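Local coordinates for protein soluble lytic murein transglycosylase (Pseudomonas aeruginosa, PDB 5OHU) that probably cleaves the glycan strands of peptidoglycan as a lytic transglycosylase, taking part in both exolytic and endolytic turnover of the cell wall, at residues R109-W112 / K113-V116; V309-W312 / R313-L317; L320-W323 / D324-Y327. One frame throughout, in Å; residues are numbered along the deposited sequence. Where two conformers were deposited one is given.

Interaction 1 of 3, residues R109-W112 / K113-V116; sequences RGDW and KTFV
Two first torsions set this contact between Asp111 and Thr114: the aspartate carries CG anti to its own N (chi1 -156°), and the threonine holds OG1 beside its backbone N, which brings carboxylate and hydroxyl together across the first turn of helix 112-118. Thr114 OG1 donates to Asp111 OD1 at 2.8 Å, coming from above the carboxylate plane. Asp111 is the N-cap, and a short acidic side chain suits this place because the Thr114 hydroxyl can grip its carboxylate, whose charge should also be favourable to the helix dipole. The backbone winds up behind it, with Phe115 N bonded to Asp111 O at 3.0 Å and Val116 N to Trp112 O, also at 3.0 Å. Just before the cap, Gly110 ends the preceding helix in a Schellman motif; its positive phi of 72° is one that glycine adopts easily.

On another side of the turn, Trp112 and Phe115 point the same way and form a T-shaped pair. The indole edge stands over one face of the phenyl ring near its rim, Trp112 CZ3 lying 3.9 Å from Phe115 CD1, with the planes at 73°. The pair is held between helices: Phe115 rests on Leu103 of helix 95-108 and Leu131 of helix 126-138, and Trp112 reaches Tyr135 and His139, while Asp111 OD2 accepts from Asn79 of helix 79-88.

Interaction 2 of 3, residues V309-W312 / R313-L317; sequences VTEW and RTRLL
Within the middle of helix 307-319, one of the many helices of this largely helical chain, Arg315 meets Trp312 three residues back and Glu311 four residues back along the helix flank. Arg315 runs extended from CG to NE, a shape that lays its methylenes over the indole of Trp312: Arg315 CD sits above the six-membered ring, 3.9 Å from its centroid, as a CH-pi contact. Farther out, Arg315 CZ lies 4.9 Å from the centroid of the five-membered ring, an off-centre cation-pi approach with ring and guanidinium planes 65° apart. Arginine suits the place because its aliphatic part can cover an aromatic while its charge continues to acids beyond.

Glu311 lies alongside Arg315, pointing the same way, yet their direct ion pair is long: Glu311 OE1 stands 4.0 Å from Arg315 NH1, well out of the guanidinium plane. A water also bridges them, donating to Glu311 OE1 and accepting from Arg315 NH2. Both charges have further partners, Glu600 for Arg315 and Arg342 for Glu311, whose OE2 also accepts from Trp343 NE1. Glu600 and Glu311 probably offset the nearby positive charges of Arg342 and Arg608.

Around the helix, Thr314 returns its hydroxyl to the backbone, a common fate of a buried threonine in a helix: Thr310 O accepts from Thr314 N at 3.0 Å and from Thr314 OG1 at 2.9 Å, the two donors reaching it from opposite faces of its carbonyl plane.

Interaction 3 of 3, residues L320-W323 / D324-Y327; sequences LGRW and DEAY
Trp323, Arg322 and Glu325 account for most of the surface buried here, and the last two are joined by a salt bridge. Arg322 bends at chi3 (62°), which turns the guanidinium side-on to the carboxylate. Arg322 NE donates to Glu325 OE1 at 2.9 Å, and Arg322 NH2 to Glu325 OE2 at 2.8 Å, the second bond nearly straight at 171°. Both oxygens lie close to the guanidinium plane; OE2 is met on its syn side, whereas OE1 is approached from above the carboxylate plane. Two bonds limit rotation of the arginine end, and the length of both side chains lets them meet at the surface, three residues apart.

Trp323 contributes mainly through its backbone, Tyr327 N bonding to Trp323 O at 2.7 Å, while its large apolar ring packs on Leu353 of helix 341-354. Ala326 packs its small CB against Leu317 and Leu318 of helix 307-319. Gly321, with positive phi, closes that helix. Arg322 holds the N-cap position of helix 323-330 through its backbone O, which accepts from Ala326 N, while its side chain serves Glu325. The whole is a tight link between consecutive helices, a Schellman end followed at once by an N-cap position.

In the fold
Interactions 2 and 3 are neighbours on two successive helices, their centres about 10 Å apart: Leu317 O, on helix 307-319, probably accepts a hydrogen bond from Arg322 N at 2.9 Å, and Leu317 CD1 packs against Ala326 N at 4.0 Å. Interaction 1 lies on the opposite side of the chain's centre, about 53 Å from interaction 2 and about 63 Å from interaction 3, centre to centre. Interactions 1 and 3 nevertheless share a design, a Schellman glycine followed directly by the N-cap residue of the next helix. Interaction 2 also reaches helix 595-600, far along the chain, while a phosphate ion, probably from crystallisation, lies about 4 Å from the Val116 side chain.

Interaction 1 of 3, residues R109-W112 / K113-V116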
# COMPACT_ATOMS: atom_id res chain seq x y z
N ARG A 109 13.65 13.42 32.89
CA ARG A 109 14.66 13.80 33.87
C ARG A 109 15.37 15.10 33.54
O ARG A 109 16.25 15.51 34.30
CB ARG A 109 15.76 12.73 33.98
CG ARG A 109 15.34 11.31 34.13
CD ARG A 109 16.62 10.47 34.11
NE ARG A 109 16.28 9.06 34.26
CZ ARG A 109 16.93 8.05 33.69
NH1 ARG A 109 17.98 8.29 32.91
NH2 ARG A 109 16.52 6.81 33.93
N GLY A 110 15.07 15.74 32.42
CA GLY A 110 15.91 16.85 32.02
C GLY A 110 17.30 16.47 31.54
O GLY A 110 18.15 17.35 31.41
N ASP A 111 17.54 15.18 31.25
CA ASP A 111 18.79 14.75 30.61
C ASP A 111 18.75 15.07 29.11
O ASP A 111 18.77 14.19 28.24
CB ASP A 111 19.03 13.26 30.87
CG ASP A 111 20.50 12.88 30.75
OD1 ASP A 111 21.26 13.70 30.19
OD2 ASP A 111 20.89 11.76 31.18
N TRP A 112 18.71 16.38 28.82
CA TRP A 112 18.51 16.84 27.45
C TRP A 112 19.73 16.60 26.57
O TRP A 112 19.58 16.36 25.38
CB TRP A 112 18.13 18.32 27.42
CG TRP A 112 16.72 18.53 27.89
CD1 TRP A 112 16.33 19.13 29.04
CD2 TRP A 112 15.52 18.08 27.24
NE1 TRP A 112 14.96 19.10 29.15
CE2 TRP A 112 14.44 18.46 28.06
CE3 TRP A 112 15.25 17.41 26.04
CZ2 TRP A 112 13.11 18.21 27.72
CZ3 TRP A 112 13.93 17.14 25.71
CH2 TRP A 112 12.87 17.54 26.54
N LYS A 113 20.94 16.62 27.15
CA LYS A 113 22.14 16.39 26.35
C LYS A 113 22.18 14.96 25.82
O LYS A 113 22.57 14.73 24.67
CB LYS A 113 23.39 16.69 27.16
CG LYS A 113 23.65 18.17 27.40
CD LYS A 113 24.97 18.39 28.14
CE LYS A 113 25.36 19.86 28.22
NZ LYS A 113 24.75 20.54 29.40
N THR A 114 21.78 13.99 26.64
CA THR A 114 21.72 12.61 26.20
C THR A 114 20.54 12.37 25.27
O THR A 114 20.64 11.60 24.32
CB THR A 114 21.63 11.69 27.42
OG1 THR A 114 22.66 12.05 28.36
CG2 THR A 114 21.81 10.24 27.00
N PHE A 115 19.41 13.03 25.54
CA PHE A 115 18.26 12.93 24.64
C PHE A 115 18.64 13.32 23.21
O PHE A 115 18.40 12.56 22.27
CB PHE A 115 17.12 13.80 25.14
CG PHE A 115 15.90 13.78 24.26
CD1 PHE A 115 15.76 14.68 23.22
CD2 PHE A 115 14.88 12.87 24.49
CE1 PHE A 115 14.63 14.65 22.39
CE2 PHE A 115 13.76 12.83 23.68
CZ PHE A 115 13.62 13.74 22.63
N VAL A 116 19.25 14.51 23.03
CA VAL A 116 19.51 14.93 21.66
C VAL A 116 20.62 14.12 21.02
O VAL A 116 20.67 14.04 19.79
CB VAL A 116 19.83 16.43 21.50
CG1 VAL A 116 18.62 17.28 21.82
CG2 VAL A 116 21.08 16.87 22.30

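Interaction 2 of 3, residues V309-W312 / R313-L317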
# COMPACT_ATOMS: atom_id res chain seq x y z
N VAL A 309 -4.46 13.17 -12.42
CA VAL A 309 -5.42 13.79 -13.33
C VAL A 309 -5.03 13.54 -14.77
O VAL A 309 -5.90 13.38 -15.64
CB VAL A 309 -5.55 15.30 -13.04
CG1 VAL A 309 -6.44 15.98 -14.08
CG2 VAL A 309 -6.08 15.55 -11.62
N THR A 310 -3.74 13.51 -15.07
CA THR A 310 -3.31 13.26 -16.44
C THR A 310 -3.70 11.87 -16.89
O THR A 310 -4.18 11.68 -18.01
CB THR A 310 -1.79 13.43 -16.55
OG1 THR A 310 -1.43 14.73 -16.09
CG2 THR A 310 -1.35 13.27 -17.98
N GLU A 311 -3.50 10.88 -16.02
CA GLU A 311 -3.81 9.50 -16.37
C GLU A 311 -5.31 9.29 -16.52
O GLU A 311 -5.75 8.54 -17.39
CB GLU A 311 -3.23 8.55 -15.31
CG GLU A 311 -1.71 8.47 -15.28
CD GLU A 311 -1.18 7.24 -14.53
OE1 GLU A 311 -1.52 7.09 -13.34
OE2 GLU A 311 -0.41 6.45 -15.13
N TRP A 312 -6.11 9.94 -15.67
CA TRP A 312 -7.55 9.72 -15.76
C TRP A 312 -8.15 10.52 -16.90
O TRP A 312 -9.15 10.10 -17.49
CB TRP A 312 -8.23 10.01 -14.43
CG TRP A 312 -8.28 8.73 -13.74
CD1 TRP A 312 -7.43 8.26 -12.78
CD2 TRP A 312 -9.18 7.67 -14.04
NE1 TRP A 312 -7.76 6.97 -12.44
CE2 TRP A 312 -8.83 6.58 -13.21
CE3 TRP A 312 -10.25 7.52 -14.93
CZ2 TRP A 312 -9.54 5.38 -13.21
CZ3 TRP A 312 -10.95 6.31 -14.95
CH2 TRP A 312 -10.59 5.26 -14.09
N ARG A 313 -7.54 11.64 -17.24
CA ARG A 313 -7.90 12.33 -18.48
C ARG A 313 -7.65 11.44 -19.69
O ARG A 313 -8.50 11.33 -20.58
CB ARG A 313 -7.09 13.63 -18.59
CG ARG A 313 -7.73 14.66 -19.50
CD ARG A 313 -6.78 15.77 -19.94
NE ARG A 313 -6.25 16.54 -18.82
CZ ARG A 313 -5.48 17.61 -18.95
NH1 ARG A 313 -5.04 18.24 -17.87
NH2 ARG A 313 -5.15 18.06 -20.16
N THR A 314 -6.50 10.75 -19.72
CA THR A 314 -6.21 9.85 -20.84
C THR A 314 -7.09 8.61 -20.81
O THR A 314 -7.60 8.18 -21.85
CB THR A 314 -4.73 9.43 -20.86
OG1 THR A 314 -3.88 10.57 -20.62
CG2 THR A 314 -4.37 8.84 -22.24
N ARG A 315 -7.30 8.03 -19.62
CA ARG A 315 -8.17 6.87 -19.49
C ARG A 315 -9.58 7.19 -19.97
O ARG A 315 -10.20 6.39 -20.69
CB ARG A 315 -8.19 6.39 -18.04
CG ARG A 315 -6.94 5.61 -17.64
CD ARG A 315 -6.84 5.32 -16.14
NE ARG A 315 -5.65 4.51 -15.92
CZ ARG A 315 -4.84 4.60 -14.88
NH1 ARG A 315 -5.08 5.46 -13.90
NH2 ARG A 315 -3.77 3.81 -14.82
N LEU A 316 -10.09 8.36 -19.61
CA LEU A 316 -11.43 8.73 -19.99
C LEU A 316 -11.55 8.88 -21.50
O LEU A 316 -12.52 8.42 -22.10
CB LEU A 316 -11.83 10.03 -19.27
CG LEU A 316 -13.21 10.64 -19.55
CD1 LEU A 316 -14.32 9.62 -19.35
CD2 LEU A 316 -13.45 11.83 -18.66
N LEU A 317 -10.54 9.49 -22.14
CA LEU A 317 -10.56 9.57 -23.60
C LEU A 317 -10.59 8.18 -24.21
O LEU A 317 -11.28 7.95 -25.21
CB LEU A 317 -9.35 10.37 -24.10
CG LEU A 317 -9.40 11.86 -23.77
CD1 LEU A 317 -8.03 12.51 -23.92
CD2 LEU A 317 -10.45 12.55 -24.67
O HOH W 1 -2.46 4.88 -12.28

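Interaction 3 of 3, residues L320-W323 / D324-Y327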
# COMPACT_ATOMS: atom_id res chain seq x y z
N LEU A 320 -13.95 6.70 -23.98
CA LEU A 320 -14.90 7.32 -24.88
C LEU A 320 -14.58 7.04 -26.34
O LEU A 320 -15.29 7.54 -27.21
CB LEU A 320 -14.97 8.83 -24.65
CG LEU A 320 -15.57 9.17 -23.27
CD1 LEU A 320 -15.10 10.57 -22.85
CD2 LEU A 320 -17.09 9.06 -23.26
N GLY A 321 -13.52 6.28 -26.61
CA GLY A 321 -13.14 6.04 -27.99
C GLY A 321 -12.53 7.22 -28.71
O GLY A 321 -12.57 7.27 -29.94
N ARG A 322 -11.97 8.19 -27.98
CA ARG A 322 -11.37 9.38 -28.59
C ARG A 322 -9.86 9.19 -28.77
O ARG A 322 -9.01 9.78 -28.08
CB ARG A 322 -11.74 10.61 -27.77
CG ARG A 322 -13.27 10.95 -27.98
CD ARG A 322 -13.89 11.89 -26.94
NE ARG A 322 -13.29 13.23 -26.92
CZ ARG A 322 -13.73 14.25 -26.19
NH1 ARG A 322 -14.80 14.12 -25.43
NH2 ARG A 322 -13.09 15.41 -26.22
N TRP A 323 -9.53 8.35 -29.76
CA TRP A 323 -8.16 7.89 -29.93
C TRP A 323 -7.21 9.03 -30.32
O TRP A 323 -6.09 9.11 -29.79
CB TRP A 323 -8.11 6.81 -31.00
CG TRP A 323 -9.23 5.85 -30.98
CD1 TRP A 323 -10.04 5.52 -32.04
CD2 TRP A 323 -9.64 5.02 -29.88
NE1 TRP A 323 -10.94 4.56 -31.66
CE2 TRP A 323 -10.72 4.24 -30.34
CE3 TRP A 323 -9.20 4.87 -28.54
CZ2 TRP A 323 -11.38 3.33 -29.52
CZ3 TRP A 323 -9.87 3.94 -27.71
CH2 TRP A 323 -10.95 3.19 -28.21
N ASP A 324 -7.62 9.90 -31.26
CA ASP A 324 -6.78 11.03 -31.68
C ASP A 324 -6.32 11.85 -30.48
O ASP A 324 -5.13 12.13 -30.32
CB ASP A 324 -7.58 11.95 -32.62
CG ASP A 324 -7.74 11.40 -34.01
OD1 ASP A 324 -6.82 10.73 -34.52
OD2 ASP A 324 -8.81 11.65 -34.60
N GLU A 325 -7.26 12.21 -29.62
CA GLU A 325 -6.95 13.04 -28.47
C GLU A 325 -6.14 12.26 -27.44
O GLU A 325 -5.22 12.80 -26.82
CB GLU A 325 -8.25 13.57 -27.87
CG GLU A 325 -9.00 14.48 -28.83
CD GLU A 325 -10.44 14.68 -28.44
OE1 GLU A 325 -11.33 13.94 -28.95
OE2 GLU A 325 -10.69 15.57 -27.59
N ALA A 326 -6.46 10.98 -27.24
CA ALA A 326 -5.67 10.18 -26.31
C ALA A 326 -4.23 10.07 -26.80
O ALA A 326 -3.28 10.23 -26.03
CB ALA A 326 -6.30 8.80 -26.13
N TYR A 327 -4.06 9.83 -28.10
CA TYR A 327 -2.71 9.78 -28.64
C TYR A 327 -1.97 11.10 -28.45
O TYR A 327 -0.81 11.12 -28.01
CB TYR A 327 -2.76 9.39 -30.11
CG TYR A 327 -1.43 9.55 -30.78
CD1 TYR A 327 -0.43 8.60 -30.60
CD2 TYR A 327 -1.14 10.68 -31.55
CE1 TYR A 327 0.81 8.74 -31.18
CE2 TYR A 327 0.11 10.84 -32.14
CZ TYR A 327 1.08 9.86 -31.95
OH TYR A 327 2.32 9.98 -32.54